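Local coordinates for APL1 (PDB 3O6N), which probably pairs with the leucine-rich repeat protein LRIM1 in a complex that regulates complement-like immunity in the mosquito Anopheles gambiae, at residues R357-F360 / R361-R365. Sequence-based numbering, arbitrary orientation.
Sequences RALF and RNVAR
The F360 side chain runs alongside the segment that follows, in the direction of the chain, meeting V363, A364 and R365 in turn. Start at its CB, which sits 3.7 Å from the carbonyl oxygen of V363. The backbone has already met that oxygen: F360 CA approaches V363 O at 3.2 Å in a CA-H...O contact. With CG set beside the backbone N (chi1 -85°), the ring carries on past the same carbonyl, and CD1 comes to 3.3 Å from V363 O. CD1 also brushes the CA of A364, with the methyl of A364 only loosely alongside. At the far end CE1 lies 3.7 Å from NH1 of R365, and CZ is scarcely farther from that nitrogen. R365 is extended from CG to NE, which carries its guanidinium back to the ring; the two planes differ by 22°. The charged end is held elsewhere, NH1 on H383 O and NH2 on D370 O, while H383 also stacks on the F360 ring.

Backbone bonds link residues 358-359 to the residues after helix 353-359. R361 N donates to A358 O, and N362 N reaches L359 O at 3.0 Å in a fairly straight bond, from above the carbonyl plane. L359 O also accepts a weak bond from V363 N and a hydrogen bond from a water, which itself accepts one from N362 ND2. Side by side with V363, L359 places its CG 4.0 Å from CG1.

All this follows helix 353-359, past strand 343-345, in a region consistent with a C-terminal cap of the leucine-rich repeat solenoid, where the disulfides C353-C387 and C375-C386 tie the chain together. L359 packs on L335 and V363 on H339, while F360 and R365 both rest on L385 of strand 385-388.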
ATOM      1  N   ARG A 357      29.413 -13.464 -25.939  1.00 17.65           N
ATOM      2  CA  ARG A 357      30.847 -13.193 -25.965  1.00 16.21           C
ATOM      3  C   ARG A 357      31.116 -11.695 -26.044  1.00 20.55           C
ATOM      4  O   ARG A 357      31.978 -11.172 -25.333  1.00 19.86           O
ATOM      5  CB  ARG A 357      31.537 -13.928 -27.115  1.00 16.68           C
ATOM      6  CG  ARG A 357      31.646 -15.417 -26.873  1.00 18.42           C
ATOM      7  CD  ARG A 357      32.377 -16.130 -27.999  1.00 28.60           C
ATOM      8  NE  ARG A 357      31.888 -17.497 -28.096  1.00 39.59           N
ATOM      9  CZ  ARG A 357      31.091 -17.937 -29.060  1.00 37.97           C
ATOM     10  NH1 ARG A 357      30.719 -17.132 -30.046  1.00 33.05           N
ATOM     11  NH2 ARG A 357      30.687 -19.196 -29.048  1.00 48.26           N
ATOM     12  N   ALA A 358      30.376 -11.004 -26.903  1.00 18.34           N
ATOM     13  CA  ALA A 358      30.516  -9.556 -27.020  1.00 19.60           C
ATOM     14  C   ALA A 358      30.100  -8.877 -25.720  1.00 16.40           C
ATOM     15  O   ALA A 358      30.778  -7.972 -25.231  1.00 20.47           O
ATOM     16  CB  ALA A 358      29.685  -9.029 -28.183  1.00 17.17           C
ATOM     17  N   LEU A 359      28.986  -9.329 -25.155  1.00 13.94           N
ATOM     18  CA  LEU A 359      28.451  -8.725 -23.937  1.00 13.55           C
ATOM     19  C   LEU A 359      29.494  -8.709 -22.830  1.00 19.48           C
ATOM     20  O   LEU A 359      29.743  -7.672 -22.214  1.00 16.29           O
ATOM     21  CB  LEU A 359      27.216  -9.485 -23.463  1.00 14.30           C
ATOM     22  CG  LEU A 359      26.498  -8.896 -22.245  1.00 18.16           C
ATOM     23  CD1 LEU A 359      25.975  -7.499 -22.563  1.00 16.12           C
ATOM     24  CD2 LEU A 359      25.373  -9.814 -21.803  1.00 19.92           C
ATOM     25  N   PHE A 360      30.115  -9.863 -22.598  1.00 18.85           N
ATOM     26  CA  PHE A 360      31.048 -10.025 -21.486  1.00 20.64           C
ATOM     27  C   PHE A 360      32.400  -9.329 -21.672  1.00 19.14           C
ATOM     28  O   PHE A 360      33.265  -9.399 -20.803  1.00 19.24           O
ATOM     29  CB  PHE A 360      31.223 -11.505 -21.133  1.00 22.05           C
ATOM     30  CG  PHE A 360      30.166 -12.025 -20.201  1.00 20.14           C
ATOM     31  CD1 PHE A 360      30.439 -12.203 -18.854  1.00 21.35           C
ATOM     32  CD2 PHE A 360      28.892 -12.308 -20.665  1.00 18.33           C
ATOM     33  CE1 PHE A 360      29.464 -12.670 -17.990  1.00 19.16           C
ATOM     34  CE2 PHE A 360      27.913 -12.775 -19.807  1.00 21.94           C
ATOM     35  CZ  PHE A 360      28.199 -12.956 -18.467  1.00 23.13           C
ATOM     36  N   ARG A 361      32.581  -8.641 -22.793  1.00 19.49           N
ATOM     37  CA  ARG A 361      33.740  -7.769 -22.935  1.00 16.58           C
ATOM     38  C   ARG A 361      33.573  -6.536 -22.043  1.00 20.49           C
ATOM     39  O   ARG A 361      34.555  -5.889 -21.669  1.00 20.28           O
ATOM     40  CB  ARG A 361      33.925  -7.341 -24.394  1.00 19.29           C
ATOM     41  CG  ARG A 361      34.232  -8.491 -25.348  1.00 20.52           C
ATOM     42  CD  ARG A 361      34.506  -7.968 -26.753  1.00 22.21           C
ATOM     43  NE  ARG A 361      35.754  -7.211 -26.813  1.00 23.65           N
ATOM     44  CZ  ARG A 361      36.087  -6.392 -27.806  1.00 34.91           C
ATOM     45  NH1 ARG A 361      35.259  -6.211 -28.825  1.00 37.20           N
ATOM     46  NH2 ARG A 361      37.245  -5.748 -27.777  1.00 36.19           N
ATOM     47  N   ASN A 362      32.325  -6.226 -21.696  1.00 14.62           N
ATOM     48  CA  ASN A 362      32.010  -5.003 -20.949  1.00 15.29           C
ATOM     49  C   ASN A 362      31.331  -5.207 -19.597  1.00 20.70           C
ATOM     50  O   ASN A 362      31.144  -4.252 -18.844  1.00 19.18           O
ATOM     51  CB  ASN A 362      31.155  -4.064 -21.802  1.00 17.84           C
ATOM     52  CG  ASN A 362      31.887  -3.576 -23.029  1.00 23.18           C
ATOM     53  OD1 ASN A 362      33.077  -3.262 -22.972  1.00 28.31           O
ATOM     54  ND2 ASN A 362      31.185  -3.516 -24.151  1.00 24.44           N
ATOM     55  N   VAL A 363      30.944  -6.438 -19.296  1.00 17.90           N
ATOM     56  CA  VAL A 363      30.319  -6.731 -18.008  1.00 15.44           C
ATOM     57  C   VAL A 363      30.676  -8.157 -17.598  1.00 20.42           C
ATOM     58  O   VAL A 363      30.962  -8.999 -18.448  1.00 19.62           O
ATOM     59  CB  VAL A 363      28.785  -6.545 -18.066  1.00 17.69           C
ATOM     60  CG1 VAL A 363      28.128  -7.701 -18.798  1.00 18.14           C
ATOM     61  CG2 VAL A 363      28.196  -6.382 -16.659  1.00 18.04           C
ATOM     62  N   ALA A 364      30.677  -8.416 -16.296  1.00 16.54           N
ATOM     63  CA  ALA A 364      31.016  -9.740 -15.788  1.00 18.93           C
ATOM     64  C   ALA A 364      30.405  -9.964 -14.412  1.00 16.76           C
ATOM     65  O   ALA A 364      29.550  -9.196 -13.971  1.00 18.01           O
ATOM     66  CB  ALA A 364      32.527  -9.920 -15.738  1.00 19.01           C
ATOM     67  N   ARG A 365      30.841 -11.023 -13.743  1.00 19.41           N
ATOM     68  CA  ARG A 365      30.376 -11.308 -12.395  1.00 18.95           C
ATOM     69  C   ARG A 365      31.310 -10.660 -11.383  1.00 19.73           C
ATOM     70  O   ARG A 365      32.512 -10.573 -11.613  1.00 20.75           O
ATOM     71  CB  ARG A 365      30.265 -12.817 -12.179  1.00 18.44           C
ATOM     72  CG  ARG A 365      29.249 -13.445 -13.118  1.00 18.40           C
ATOM     73  CD  ARG A 365      29.013 -14.921 -12.868  1.00 16.52           C
ATOM     74  NE  ARG A 365      27.859 -15.368 -13.641  1.00 19.21           N
ATOM     75  CZ  ARG A 365      27.885 -15.621 -14.945  1.00 24.79           C
ATOM     76  NH1 ARG A 365      29.018 -15.485 -15.626  1.00 22.80           N
ATOM     77  NH2 ARG A 365      26.780 -16.011 -15.570  1.00 17.29           N
TER
HETATM   78  O   HOH W   1      28.978  -5.250 -23.613  1.00 37.66           O